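Local structure of inulin fructotransferase (Bacillus sp. snu-7, 2INV) at residues Asn311-Ala323 and Asn342-Leu354. The protein cleaves inulin by intramolecular fructosyl transfer, releasing cyclic difructose anhydride. Residues are numbered along the deposited sequence; the frame is centred on the assembly and turned at random.
Sequences NGLDDLYGVVHIA and NIAPAGAQPTQIL
Asp315 fits between the two limbs of the loop 342-350, against Ile343 and Ala344 on one limb and with Thr351, at the start of the strand, on the other. Its carboxylate OD2 accepts the N-H of Ala344 (N to OD2, 2.8 Å) on the anti side, while its own N donates to Ala344 O, so the two residues close a reciprocal pair. CG stands beside the backbone N, anti to the carbonyl carbon (chi1 -70°), which lays the carboxylate against Ile343, with CG2 3.8 Å from OD2. A water bridges OD2 to Asn342 O, and OD1 turns to Arg298 in a salt bridge and to Tyr336 OH. Asp315 O accepts from Thr351 N. With an alanine here, the N-H of Ala344, the charge of Arg298 and the hydroxyl of Tyr336 would probably all lose their partner, and the loop could shift.

Around this carboxylate, carbon surfaces fit together. The CB of Ala344 packs on CB of Asp314 at 3.5 Å, and the Pro345 ring, after a cis peptide, meets the flank of the same aspartate with CD. Leu316 reaches over the loop with its forked end: CD1 touches Pro345 CD, and CD2 lies 3.5 Å from Gln349 O, near Thr351 OG1. Leu354, its CG anti to the backbone N (chi1 172°), brings CD2 against the carbonyl oxygens of Leu316 and Tyr317 and 3.8 Å from His321 CD2. Gly318 leaves room for Leu354 CB, and its CA makes a CH...O contact with Thr351 O.

Past Gly318, parallel bridges pair Val320 with Ile353 and His321 with Leu354, Leu354 N meeting Val320 O at 2.9 Å, as between successive coils of a beta-helix. Thus backbone and carboxylate of Asp315, probably kept ionised by Arg298, together hold the loop, whereas Tyr317 O is buried against a methyl without a partner.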
ATOM      1  N   ASN A 311       7.481  -2.375  30.166  1.00 20.12           N
ATOM      2  CA  ASN A 311       6.774  -1.128  29.912  1.00 18.04           C
ATOM      3  C   ASN A 311       5.925  -0.769  31.125  1.00 16.92           C
ATOM      4  O   ASN A 311       5.066   0.109  31.059  1.00 15.87           O
ATOM      5  CB  ASN A 311       5.923  -1.238  28.630  1.00 17.65           C
ATOM      6  CG  ASN A 311       4.743  -2.189  28.772  1.00 15.96           C
ATOM      7  OD1 ASN A 311       4.608  -2.896  29.778  1.00 16.64           O
ATOM      8  ND2 ASN A 311       3.891  -2.222  27.752  1.00 15.82           N
ATOM      9  N   GLY A 312       6.178  -1.467  32.229  1.00 17.07           N
ATOM     10  CA  GLY A 312       5.464  -1.201  33.463  1.00 17.42           C
ATOM     11  C   GLY A 312       4.016  -1.659  33.512  1.00 17.15           C
ATOM     12  O   GLY A 312       3.316  -1.412  34.497  1.00 18.62           O
ATOM     13  N   LEU A 313       3.557  -2.323  32.460  1.00 16.20           N
ATOM     14  CA  LEU A 313       2.187  -2.800  32.438  1.00 15.93           C
ATOM     15  C   LEU A 313       2.120  -4.288  32.729  1.00 15.87           C
ATOM     16  O   LEU A 313       3.045  -5.034  32.401  1.00 15.53           O
ATOM     17  CB  LEU A 313       1.556  -2.506  31.082  1.00 15.64           C
ATOM     18  CG  LEU A 313       1.378  -1.022  30.763  1.00 14.96           C
ATOM     19  CD1 LEU A 313       0.718  -0.856  29.409  1.00 14.01           C
ATOM     20  CD2 LEU A 313       0.535  -0.370  31.851  1.00 14.20           C
ATOM     21  N   ASP A 314       1.038  -4.724  33.369  1.00 16.27           N
ATOM     22  CA  ASP A 314       0.901  -6.146  33.652  1.00 16.85           C
ATOM     23  C   ASP A 314       0.008  -6.785  32.595  1.00 17.00           C
ATOM     24  O   ASP A 314      -0.549  -6.093  31.734  1.00 17.26           O
ATOM     25  CB  ASP A 314       0.372  -6.416  35.077  1.00 17.21           C
ATOM     26  CG  ASP A 314      -1.042  -5.897  35.317  1.00 17.88           C
ATOM     27  OD1 ASP A 314      -1.919  -6.049  34.438  1.00 16.27           O
ATOM     28  OD2 ASP A 314      -1.285  -5.355  36.423  1.00 18.36           O
ATOM     29  N   ASP A 315      -0.100  -8.106  32.640  1.00 15.72           N
ATOM     30  CA  ASP A 315      -0.885  -8.842  31.656  1.00 15.82           C
ATOM     31  C   ASP A 315      -2.392  -8.724  31.776  1.00 14.73           C
ATOM     32  O   ASP A 315      -3.128  -9.390  31.053  1.00 15.07           O
ATOM     33  CB  ASP A 315      -0.475 -10.307  31.685  1.00 16.05           C
ATOM     34  CG  ASP A 315       0.912 -10.518  31.117  1.00 17.78           C
ATOM     35  OD1 ASP A 315       1.041 -10.613  29.875  1.00 18.31           O
ATOM     36  OD2 ASP A 315       1.884 -10.564  31.902  1.00 18.49           O
ATOM     37  N   LEU A 316      -2.861  -7.886  32.689  1.00 14.58           N
ATOM     38  CA  LEU A 316      -4.297  -7.710  32.826  1.00 14.54           C
ATOM     39  C   LEU A 316      -4.687  -6.426  32.083  1.00 14.07           C
ATOM     40  O   LEU A 316      -5.867  -6.146  31.881  1.00 13.95           O
ATOM     41  CB  LEU A 316      -4.706  -7.665  34.303  1.00 15.41           C
ATOM     42  CG  LEU A 316      -4.575  -9.024  35.010  1.00 15.82           C
ATOM     43  CD1 LEU A 316      -4.852  -8.880  36.494  1.00 17.13           C
ATOM     44  CD2 LEU A 316      -5.550 -10.017  34.390  1.00 17.81           C
ATOM     45  N   TYR A 317      -3.677  -5.666  31.648  1.00 13.87           N
ATOM     46  CA  TYR A 317      -3.892  -4.430  30.886  1.00 13.07           C
ATOM     47  C   TYR A 317      -4.490  -4.870  29.554  1.00 13.71           C
ATOM     48  O   TYR A 317      -5.316  -4.158  28.965  1.00 14.59           O
ATOM     49  CB  TYR A 317      -2.559  -3.713  30.619  1.00 13.18           C
ATOM     50  CG  TYR A 317      -2.690  -2.329  30.009  1.00 12.15           C
ATOM     51  CD1 TYR A 317      -3.027  -1.230  30.797  1.00 11.90           C
ATOM     52  CD2 TYR A 317      -2.461  -2.113  28.648  1.00 12.42           C
ATOM     53  CE1 TYR A 317      -3.124   0.057  30.251  1.00 12.01           C
ATOM     54  CE2 TYR A 317      -2.563  -0.828  28.084  1.00 12.19           C
ATOM     55  CZ  TYR A 317      -2.892   0.250  28.896  1.00 11.18           C
ATOM     56  OH  TYR A 317      -2.977   1.513  28.363  1.00 13.12           O
ATOM     57  N   GLY A 318      -4.057  -6.043  29.090  1.00 13.66           N
ATOM     58  CA  GLY A 318      -4.543  -6.569  27.829  1.00 14.01           C
ATOM     59  C   GLY A 318      -3.620  -6.242  26.672  1.00 14.47           C
ATOM     60  O   GLY A 318      -2.991  -5.184  26.664  1.00 13.92           O
ATOM     61  N   VAL A 319      -3.519  -7.150  25.702  1.00 12.98           N
ATOM     62  CA  VAL A 319      -2.673  -6.916  24.535  1.00 13.40           C
ATOM     63  C   VAL A 319      -3.339  -5.788  23.761  1.00 13.11           C
ATOM     64  O   VAL A 319      -2.670  -4.971  23.121  1.00 11.45           O
ATOM     65  CB  VAL A 319      -2.587  -8.162  23.632  1.00 15.16           C
ATOM     66  CG1 VAL A 319      -2.288  -9.392  24.469  1.00 14.40           C
ATOM     67  CG2 VAL A 319      -3.889  -8.349  22.875  1.00 18.48           C
ATOM     68  N   VAL A 320      -4.667  -5.771  23.821  1.00 11.79           N
ATOM     69  CA  VAL A 320      -5.458  -4.746  23.166  1.00 12.14           C
ATOM     70  C   VAL A 320      -6.298  -4.098  24.249  1.00 12.37           C
ATOM     71  O   VAL A 320      -7.133  -4.750  24.895  1.00 13.50           O
ATOM     72  CB  VAL A 320      -6.360  -5.335  22.068  1.00 11.73           C
ATOM     73  CG1 VAL A 320      -7.337  -4.273  21.575  1.00 11.40           C
ATOM     74  CG2 VAL A 320      -5.506  -5.834  20.915  1.00 11.83           C
ATOM     75  N   HIS A 321      -6.063  -2.803  24.427  1.00 12.12           N
ATOM     76  CA  HIS A 321      -6.728  -2.026  25.455  1.00 12.29           C
ATOM     77  C   HIS A 321      -7.658  -0.974  24.850  1.00 11.72           C
ATOM     78  O   HIS A 321      -7.218  -0.091  24.104  1.00 11.89           O
ATOM     79  CB  HIS A 321      -5.637  -1.383  26.306  1.00 12.56           C
ATOM     80  CG  HIS A 321      -6.134  -0.721  27.545  1.00 11.43           C
ATOM     81  ND1 HIS A 321      -6.748   0.512  27.544  1.00 13.41           N
ATOM     82  CD2 HIS A 321      -6.082  -1.113  28.841  1.00 11.19           C
ATOM     83  CE1 HIS A 321      -7.048   0.852  28.784  1.00 12.49           C
ATOM     84  NE2 HIS A 321      -6.654  -0.116  29.589  1.00 14.11           N
ATOM     85  N   ILE A 322      -8.946  -1.068  25.177  1.00 11.91           N
ATOM     86  CA  ILE A 322      -9.940  -0.137  24.641  1.00 12.68           C
ATOM     87  C   ILE A 322     -10.695   0.656  25.707  1.00 13.14           C
ATOM     88  O   ILE A 322     -11.309   0.085  26.624  1.00 12.45           O
ATOM     89  CB  ILE A 322     -10.987  -0.877  23.797  1.00 12.74           C
ATOM     90  CG1 ILE A 322     -10.290  -1.795  22.783  1.00 13.76           C
ATOM     91  CG2 ILE A 322     -11.865   0.132  23.062  1.00 13.12           C
ATOM     92  CD1 ILE A 322      -9.500  -1.074  21.722  1.00 13.50           C
ATOM     93  N   ALA A 323     -10.638   1.977  25.569  1.00 13.35           N
ATOM     94  CA  ALA A 323     -11.322   2.890  26.468  1.00 13.52           C
ATOM     95  C   ALA A 323     -11.979   3.887  25.525  1.00 13.16           C
ATOM     96  O   ALA A 323     -11.331   4.805  25.019  1.00 14.36           O
ATOM     97  CB  ALA A 323     -10.333   3.601  27.380  1.00 14.41           C
ATOM     98  N   ASN A 342       6.627 -15.209  33.421  1.00 28.23           N
ATOM     99  CA  ASN A 342       6.851 -13.824  33.071  1.00 27.33           C
ATOM    100  C   ASN A 342       5.521 -13.103  33.086  1.00 26.55           C
ATOM    101  O   ASN A 342       5.446 -11.887  32.870  1.00 26.75           O
ATOM    102  CB  ASN A 342       7.517 -13.715  31.709  1.00 28.57           C
ATOM    103  CG  ASN A 342       8.948 -14.199  31.729  1.00 29.62           C
ATOM    104  OD1 ASN A 342       9.738 -13.821  32.593  1.00 30.74           O
ATOM    105  ND2 ASN A 342       9.286 -15.050  30.777  1.00 30.79           N
ATOM    106  N   ILE A 343       4.476 -13.861  33.394  1.00 26.00           N
ATOM    107  CA  ILE A 343       3.137 -13.321  33.437  1.00 24.68           C
ATOM    108  C   ILE A 343       2.803 -12.561  34.717  1.00 24.84           C
ATOM    109  O   ILE A 343       2.813 -13.093  35.832  1.00 24.73           O
ATOM    110  CB  ILE A 343       2.122 -14.438  33.173  1.00 24.02           C
ATOM    111  CG1 ILE A 343       2.367 -14.991  31.759  1.00 23.09           C
ATOM    112  CG2 ILE A 343       0.700 -13.915  33.305  1.00 23.19           C
ATOM    113  CD1 ILE A 343       1.542 -16.188  31.395  1.00 22.12           C
ATOM    114  N   ALA A 344       2.492 -11.290  34.506  1.00 24.47           N
ATOM    115  CA  ALA A 344       2.155 -10.341  35.551  1.00 25.23           C
ATOM    116  C   ALA A 344       0.642 -10.170  35.697  1.00 25.51           C
ATOM    117  O   ALA A 344      -0.037  -9.840  34.717  1.00 24.98           O
ATOM    118  CB  ALA A 344       2.773  -9.003  35.236  1.00 25.52           C
ATOM    119  N   PRO A 345       0.087 -10.449  36.875  1.00 26.62           N
ATOM    120  CA  PRO A 345       0.498 -10.923  38.202  1.00 27.37           C
ATOM    121  C   PRO A 345       0.583 -12.452  38.286  1.00 27.65           C
ATOM    122  O   PRO A 345      -0.119 -13.168  37.546  1.00 27.79           O
ATOM    123  CB  PRO A 345      -0.621 -10.410  39.086  1.00 26.94           C
ATOM    124  CG  PRO A 345      -0.805  -9.058  38.549  1.00 27.90           C
ATOM    125  CD  PRO A 345      -0.863  -9.327  37.036  1.00 27.00           C
ATOM    126  N   ALA A 346       1.461 -12.940  39.153  1.00 28.60           N
ATOM    127  CA  ALA A 346       1.646 -14.364  39.308  1.00 28.94           C
ATOM    128  C   ALA A 346       0.285 -15.006  39.506  1.00 28.73           C
ATOM    129  O   ALA A 346      -0.515 -14.581  40.362  1.00 29.38           O
ATOM    130  CB  ALA A 346       2.531 -14.636  40.501  1.00 29.95           C
ATOM    131  N   GLY A 347       0.039 -16.049  38.723  1.00 29.14           N
ATOM    132  CA  GLY A 347      -1.212 -16.761  38.816  1.00 28.97           C
ATOM    133  C   GLY A 347      -2.254 -16.207  37.872  1.00 28.25           C
ATOM    134  O   GLY A 347      -3.218 -16.891  37.533  1.00 29.43           O
ATOM    135  N   ALA A 348      -2.072 -14.983  37.395  1.00 26.56           N
ATOM    136  CA  ALA A 348      -3.105 -14.423  36.534  1.00 25.13           C
ATOM    137  C   ALA A 348      -3.136 -14.915  35.092  1.00 23.49           C
ATOM    138  O   ALA A 348      -2.118 -15.295  34.481  1.00 23.94           O
ATOM    139  CB  ALA A 348      -3.045 -12.916  36.541  1.00 25.07           C
ATOM    140  N   GLN A 349      -4.355 -14.908  34.571  1.00 21.80           N
ATOM    141  CA  GLN A 349      -4.635 -15.297  33.207  1.00 20.43           C
ATOM    142  C   GLN A 349      -4.486 -14.060  32.345  1.00 18.31           C
ATOM    143  O   GLN A 349      -5.065 -13.012  32.640  1.00 17.80           O
ATOM    144  CB  GLN A 349      -6.064 -15.824  33.083  1.00 20.17           C
ATOM    145  CG  GLN A 349      -6.232 -17.301  33.419  1.00 21.21           C
ATOM    146  CD  GLN A 349      -7.536 -17.859  32.884  1.00 21.89           C
ATOM    147  OE1 GLN A 349      -7.932 -17.566  31.751  1.00 21.49           O
ATOM    148  NE2 GLN A 349      -8.212 -18.667  33.692  1.00 23.27           N
ATOM    149  N   PRO A 350      -3.668 -14.156  31.296  1.00 18.08           N
ATOM    150  CA  PRO A 350      -3.429 -13.061  30.362  1.00 16.87           C
ATOM    151  C   PRO A 350      -4.735 -12.628  29.696  1.00 16.05           C
ATOM    152  O   PRO A 350      -5.582 -13.464  29.362  1.00 15.32           O
ATOM    153  CB  PRO A 350      -2.445 -13.683  29.381  1.00 18.39           C
ATOM    154  CG  PRO A 350      -1.570 -14.470  30.299  1.00 19.76           C
ATOM    155  CD  PRO A 350      -2.554 -15.122  31.260  1.00 18.74           C
ATOM    156  N   THR A 351      -4.899 -11.323  29.513  1.00 14.08           N
ATOM    157  CA  THR A 351      -6.097 -10.789  28.871  1.00 13.21           C
ATOM    158  C   THR A 351      -5.774 -10.376  27.448  1.00 12.81           C
ATOM    159  O   THR A 351      -4.922  -9.519  27.228  1.00 13.69           O
ATOM    160  CB  THR A 351      -6.642  -9.551  29.618  1.00 12.86           C
ATOM    161  OG1 THR A 351      -7.044  -9.917  30.945  1.00 12.69           O
ATOM    162  CG2 THR A 351      -7.834  -8.954  28.875  1.00 12.78           C
ATOM    163  N   GLN A 352      -6.433 -10.999  26.479  1.00 12.92           N
ATOM    164  CA  GLN A 352      -6.190 -10.650  25.090  1.00 11.73           C
ATOM    165  C   GLN A 352      -6.838  -9.308  24.794  1.00 12.14           C
ATOM    166  O   GLN A 352      -6.174  -8.366  24.348  1.00 12.49           O
ATOM    167  CB  GLN A 352      -6.752 -11.717  24.144  1.00 12.29           C
ATOM    168  CG  GLN A 352      -6.048 -13.085  24.219  1.00 11.83           C
ATOM    169  CD  GLN A 352      -4.539 -12.988  24.232  1.00 12.46           C
ATOM    170  OE1 GLN A 352      -3.927 -12.328  23.378  1.00 11.58           O
ATOM    171  NE2 GLN A 352      -3.923 -13.665  25.202  1.00 12.30           N
ATOM    172  N   ILE A 353      -8.141  -9.216  25.033  1.00 11.61           N
ATOM    173  CA  ILE A 353      -8.847  -7.966  24.779  1.00 12.80           C
ATOM    174  C   ILE A 353      -9.536  -7.420  26.026  1.00 12.84           C
ATOM    175  O   ILE A 353     -10.362  -8.087  26.650  1.00 13.88           O
ATOM    176  CB  ILE A 353      -9.895  -8.128  23.658  1.00 12.45           C
ATOM    177  CG1 ILE A 353      -9.184  -8.457  22.349  1.00 12.32           C
ATOM    178  CG2 ILE A 353     -10.714  -6.851  23.508  1.00 13.21           C
ATOM    179  CD1 ILE A 353     -10.109  -8.852  21.219  1.00 12.99           C
ATOM    180  N   LEU A 354      -9.169  -6.198  26.397  1.00 13.38           N
ATOM    181  CA  LEU A 354      -9.756  -5.545  27.557  1.00 12.03           C
ATOM    182  C   LEU A 354     -10.505  -4.292  27.150  1.00 12.75           C
ATOM    183  O   LEU A 354      -9.957  -3.380  26.519  1.00 10.04           O
ATOM    184  CB  LEU A 354      -8.693  -5.171  28.596  1.00 12.95           C
ATOM    185  CG  LEU A 354      -9.227  -4.313  29.745  1.00 11.91           C
ATOM    186  CD1 LEU A 354     -10.251  -5.107  30.545  1.00 12.52           C
ATOM    187  CD2 LEU A 354      -8.075  -3.874  30.634  1.00 11.73           C
TER
HETATM  188  O   HOH W   1       4.366 -10.345  30.535  1.00 31.01           O
HETATM  189  O   HOH W   2      -8.097  -7.690  32.155  1.00 13.04           O